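Local coordinates for shikimate 5-dehydrogenase AroE (5-dehydroshikimate reductase) (Mycobacterium tuberculosis, PDB 4P4G), which probably catalyses the NADP-dependent interconversion of 3-dehydroshikimate and shikimate, the fourth of seven steps from erythrose 4-phosphate and phosphoenolpyruvate to chorismate, at residues A[114-119]-A[139-144]; A[183-188]-A[205-210]. All coordinates share one frame; numbering follows the deposited sequence.

Contact 1 of 2, residues A[114-119]-A[139-144]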
loop_
_atom_site.group_PDB
_atom_site.type_symbol
_atom_site.label_atom_id
_atom_site.label_comp_id
_atom_site.label_asym_id
_atom_site.label_seq_id
_atom_site.Cartn_x
_atom_site.Cartn_y
_atom_site.Cartn_z
ATOM N N GLY A 114 -9.358 8.806 -5.133
ATOM C CA GLY A 114 -10.716 9.328 -5.213
ATOM C C GLY A 114 -11.424 8.942 -6.505
ATOM O O GLY A 114 -12.533 8.401 -6.484
ATOM N N ALA A 115 -10.777 9.227 -7.631
ATOM C CA ALA A 115 -11.299 8.873 -8.948
ATOM C C ALA A 115 -10.150 8.707 -9.934
ATOM O O ALA A 115 -9.089 9.308 -9.765
ATOM C CB ALA A 115 -12.273 9.936 -9.443
ATOM N N ALA A 116 -10.372 7.877 -10.946
ATOM C CA ALA A 116 -9.432 7.663 -12.051
ATOM C C ALA A 116 -10.199 6.915 -13.133
ATOM O O ALA A 116 -10.977 6.013 -12.823
ATOM C CB ALA A 116 -8.237 6.859 -11.602
ATOM N N ALA A 117 -9.986 7.262 -14.398
ATOM C CA ALA A 117 -10.844 6.706 -15.448
ATOM C C ALA A 117 -10.152 6.439 -16.783
ATOM O O ALA A 117 -10.776 5.920 -17.716
ATOM C CB ALA A 117 -12.054 7.601 -15.661
ATOM N N GLY A 118 -8.876 6.794 -16.880
ATOM C CA GLY A 118 -8.181 6.708 -18.153
ATOM C C GLY A 118 -6.974 5.796 -18.124
ATOM O O GLY A 118 -7.048 4.675 -17.623
ATOM N N HIS A 119 -5.868 6.268 -18.687
ATOM C CA HIS A 119 -4.648 5.471 -18.738
ATOM C C HIS A 119 -3.863 5.682 -17.458
ATOM O O HIS A 119 -3.749 6.816 -16.980
ATOM C CB HIS A 119 -3.802 5.885 -19.941
ATOM C CG HIS A 119 -4.578 5.983 -21.217
ATOM N ND1 HIS A 119 -5.092 4.879 -21.862
ATOM C CD2 HIS A 119 -4.921 7.052 -21.975
ATOM C CE1 HIS A 119 -5.728 5.263 -22.954
ATOM N NE2 HIS A 119 -5.635 6.577 -23.049
ATOM N N LEU A 139 -11.303 1.619 -9.507
ATOM C CA LEU A 139 -11.660 3.004 -9.838
ATOM C C LEU A 139 -12.187 3.136 -11.264
ATOM O O LEU A 139 -12.882 4.103 -11.592
ATOM C CB LEU A 139 -10.458 3.927 -9.655
ATOM C CG LEU A 139 -10.021 4.186 -8.215
ATOM C CD1 LEU A 139 -8.727 4.976 -8.168
ATOM C CD2 LEU A 139 -11.133 4.901 -7.455
ATOM N N GLY A 140 -11.833 2.181 -12.119
ATOM C CA GLY A 140 -12.338 2.166 -13.479
ATOM C C GLY A 140 -11.371 2.572 -14.585
ATOM O O GLY A 140 -11.828 2.946 -15.667
ATOM N N VAL A 141 -10.059 2.493 -14.350
ATOM C CA VAL A 141 -9.095 2.873 -15.403
ATOM C C VAL A 141 -9.215 1.969 -16.643
ATOM O O VAL A 141 -9.618 0.812 -16.537
ATOM C CB VAL A 141 -7.621 2.925 -14.894
ATOM C CG1 VAL A 141 -7.496 3.863 -13.682
ATOM C CG2 VAL A 141 -7.096 1.539 -14.581
ATOM N N THR A 142 -8.904 2.505 -17.821
ATOM C CA THR A 142 -9.087 1.733 -19.056
ATOM C C THR A 142 -7.894 0.820 -19.337
ATOM O O THR A 142 -8.035 -0.253 -19.936
ATOM C CB THR A 142 -9.345 2.634 -20.282
ATOM O OG1 THR A 142 -8.261 3.559 -20.443
ATOM C CG2 THR A 142 -10.659 3.406 -20.135
ATOM N N ASP A 143 -6.714 1.237 -18.897
ATOM C CA ASP A 143 -5.518 0.459 -19.163
ATOM C C ASP A 143 -4.409 0.854 -18.211
ATOM O O ASP A 143 -4.371 1.985 -17.719
ATOM C CB ASP A 143 -5.067 0.627 -20.613
ATOM C CG ASP A 143 -4.396 1.944 -20.854
ATOM O OD1 ASP A 143 -5.116 2.958 -20.927
ATOM O OD2 ASP A 143 -3.151 1.969 -20.965
ATOM N N ILE A 144 -3.528 -0.099 -17.922
ATOM C CA ILE A 144 -2.449 0.108 -16.980
ATOM C C ILE A 144 -1.137 -0.307 -17.621
ATOM O O ILE A 144 -1.040 -1.381 -18.200
ATOM C CB ILE A 144 -2.662 -0.722 -15.700
ATOM C CG1 ILE A 144 -3.872 -0.184 -14.919
ATOM C CG2 ILE A 144 -1.379 -0.730 -14.840
ATOM C CD1 ILE A 144 -4.378 -1.128 -13.818
HETATM O O HOH W 1 -13.131 6.486 -10.437
HETATM O O HOH W 2 -12.953 4.478 -17.604
#
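Leu139, the last residue of helix 129-139, reaches across to the chain of Gly114 to Ala116. From CB outward, Leu139 CB lies 3.8 Å from Ala116 O, and at CG the side chain forks. Leu139 CD1 lies 3.9 Å from Ala116 CB, while CD2 goes back along the chain to Gly114 O. With CG anti to the carbonyl carbon (chi1 -71°) the fork opens toward Gly114 and Ala116 together. Val141 CG1 joins the same small apolar patch, 3.7 Å from Ala116 CB. The backbones run nearly parallel here, 9° apart end to end, yet over most of the way they are not paired as a sheet. Two waters bridge the backbones: one accepts from Ala116 N and donates to Leu139 O; the other donates to both Ala117 O and Gly140 O. Leu139 O and Ala116 O, both acceptors and so not bonded to each other, lie 3.0 Å apart. Direct pairing arrives only at Gly118 O, which accepts a hydrogen bond from Thr142 N at 2.9 Å. That donor is tilted 31° out of the carbonyl plane. Past it, His119 and Asp143 form a parallel bridge with both side chains on one face of the sheet. Gly140, with positive phi, closes helix 129-139 in a Schellman motif. The contact lies where strands 119-123 and 143-148 begin, joined by the beta-alpha-beta crossover through helix 129-139 in the Rossmann-type domain; Leu139 rests on Ala110 and Leu113 of helix 105-113, and Asp143 touches Ala167 of strand 167-172.

Contact 2 of 2, residues A[183-188]-A[205-210]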
loop_
_atom_site.group_PDB
_atom_site.type_symbol
_atom_site.label_atom_id
_atom_site.label_comp_id
_atom_site.label_asym_id
_atom_site.label_seq_id
_atom_site.Cartn_x
_atom_site.Cartn_y
_atom_site.Cartn_z
ATOM N N ALA A 183 3.421 9.992 -21.412
ATOM C CA ALA A 183 2.631 10.903 -22.235
ATOM C C ALA A 183 1.167 10.478 -22.341
ATOM O O ALA A 183 0.269 11.314 -22.364
ATOM C CB ALA A 183 3.254 11.028 -23.622
ATOM N N ALA A 184 0.925 9.175 -22.388
ATOM C CA ALA A 184 -0.438 8.668 -22.540
ATOM C C ALA A 184 -1.207 8.634 -21.216
ATOM O O ALA A 184 -2.439 8.659 -21.200
ATOM C CB ALA A 184 -0.416 7.287 -23.170
ATOM N N ALA A 185 -0.476 8.587 -20.107
ATOM C CA ALA A 185 -1.079 8.304 -18.811
ATOM C C ALA A 185 -1.604 9.541 -18.088
ATOM O O ALA A 185 -1.075 10.645 -18.245
ATOM C CB ALA A 185 -0.097 7.554 -17.935
ATOM N N GLU A 186 -2.640 9.342 -17.278
ATOM C CA GLU A 186 -3.244 10.436 -16.525
ATOM C C GLU A 186 -2.965 10.322 -15.033
ATOM O O GLU A 186 -3.119 11.292 -14.295
ATOM C CB GLU A 186 -4.747 10.474 -16.802
ATOM C CG GLU A 186 -5.055 10.581 -18.293
ATOM C CD GLU A 186 -6.399 9.985 -18.667
ATOM O OE1 GLU A 186 -6.412 9.028 -19.480
ATOM O OE2 GLU A 186 -7.432 10.469 -18.146
ATOM N N VAL A 187 -2.542 9.141 -14.599
ATOM C CA VAL A 187 -2.235 8.910 -13.195
ATOM C C VAL A 187 -1.062 7.957 -13.076
ATOM O O VAL A 187 -0.931 7.022 -13.863
ATOM C CB VAL A 187 -3.472 8.406 -12.404
ATOM C CG1 VAL A 187 -3.995 7.117 -12.977
ATOM C CG2 VAL A 187 -3.158 8.249 -10.936
ATOM N N LEU A 188 -0.199 8.228 -12.106
ATOM C CA LEU A 188 0.956 7.391 -11.818
ATOM C C LEU A 188 0.910 6.971 -10.351
ATOM O O LEU A 188 0.812 7.816 -9.459
ATOM C CB LEU A 188 2.229 8.197 -12.099
ATOM C CG LEU A 188 3.589 7.672 -11.668
ATOM C CD1 LEU A 188 3.845 6.370 -12.363
ATOM C CD2 LEU A 188 4.684 8.691 -12.008
ATOM N N ALA A 205 7.923 13.402 -14.592
ATOM C CA ALA A 205 7.398 14.657 -14.028
ATOM C C ALA A 205 6.141 15.156 -14.725
ATOM O O ALA A 205 5.360 15.912 -14.145
ATOM C CB ALA A 205 8.466 15.737 -14.045
ATOM N N ALA A 206 5.960 14.741 -15.976
ATOM C CA ALA A 206 4.851 15.206 -16.800
ATOM C C ALA A 206 3.501 14.557 -16.487
ATOM O O ALA A 206 2.498 14.899 -17.111
ATOM C CB ALA A 206 5.189 15.029 -18.273
ATOM N N ILE A 207 3.470 13.633 -15.533
ATOM C CA ILE A 207 2.216 12.944 -15.206
ATOM C C ILE A 207 1.266 13.913 -14.500
ATOM O O ILE A 207 1.691 14.686 -13.633
ATOM C CB ILE A 207 2.463 11.689 -14.339
ATOM C CG1 ILE A 207 1.253 10.752 -14.354
ATOM C CG2 ILE A 207 2.825 12.051 -12.906
ATOM C CD1 ILE A 207 1.212 9.864 -15.574
ATOM N N PRO A 208 -0.024 13.886 -14.875
ATOM C CA PRO A 208 -0.989 14.826 -14.288
ATOM C C PRO A 208 -1.268 14.597 -12.798
ATOM O O PRO A 208 -1.552 15.560 -12.071
ATOM C CB PRO A 208 -2.264 14.564 -15.103
ATOM C CG PRO A 208 -1.766 14.005 -16.413
ATOM C CD PRO A 208 -0.584 13.172 -16.039
ATOM N N VAL A 209 -1.229 13.340 -12.358
ATOM C CA VAL A 209 -1.507 12.988 -10.963
ATOM C C VAL A 209 -0.515 11.925 -10.513
ATOM O O VAL A 209 -0.289 10.938 -11.228
ATOM C CB VAL A 209 -2.927 12.404 -10.786
ATOM C CG1 VAL A 209 -3.212 12.087 -9.311
ATOM C CG2 VAL A 209 -3.985 13.336 -11.328
ATOM N N LEU A 210 0.074 12.127 -9.336
ATOM C CA LEU A 210 1.009 11.174 -8.745
ATOM C C LEU A 210 0.517 10.744 -7.381
ATOM O O LEU A 210 0.252 11.589 -6.513
ATOM C CB LEU A 210 2.385 11.819 -8.551
ATOM C CG LEU A 210 3.319 11.118 -7.546
ATOM C CD1 LEU A 210 3.801 9.760 -8.076
ATOM C CD2 LEU A 210 4.513 12.009 -7.179
#
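Leu188 N gives its hydrogen to Val209 O, the two atoms 2.9 Å apart, nearly along the C=O axis (160° at the oxygen), and this bond joins two parallel strands of the Rossmann-type sheet, 187-190 and 209-212. Val209 O also receives the CA-H of Val187, with Val187 CA 3.4 Å away, so two donors converge on it from consecutive residues. One step on, Leu210 CA makes the reciprocal CA-H contact to Leu188 O. The bridge pairs Leu188 with Leu210, whose side chains lie side by side on one face and point the same way, Leu188 CG 4.2 Å from Leu210 CD1.

Just before strand 209-212, Ile207 packs against Leu188 and Ala185. Its CG1 stands anti to the backbone N (chi1 -163°), which carries that branch across to Leu188, at about a right angle to the leucine side chain; Ile207 CG1 comes 3.5 Å from Leu188 CB. CG2 touches Leu188 CD2, and CD1 runs on to the methyl of Ala185. Helix 221-229 packs on this face, Val226 touching both Ile207 and Leu210. Leu113 of helix 105-113 meets Val187 and Val209, which cross obliquely through Val187 CG2 and Val209 CB. At the exposed end the ring of Pro208 leans over the turn between helix 178-184 and its strand, with Pro208 CD 3.4 Å from Ala185 O and Pro208 CB 3.5 Å from Glu186 O.

From the N terminus, the chain leaves helix 105-113, enters strand 119-123, crosses over through helix 129-139 and comes back beside its start: contact 1 closes that loop. It then runs through strands 143-148 and 167-172 to helix 178-184. Contact 2 then closes a second loop, from the end of helix 178-184 and strand 187-190 through helices 194-197 and 201-204 to strand 209-212. The loops follow in series, neither nesting nor crossing. Across the sheet, strand 119-123 lies between 143-148 and 187-190, so the contacts meet at its start: His119 O probably accepts a hydrogen bond from Glu186 N, and Glu186 OE1 accepts one from His119 N. Together they tie four adjacent strands of one parallel sheet.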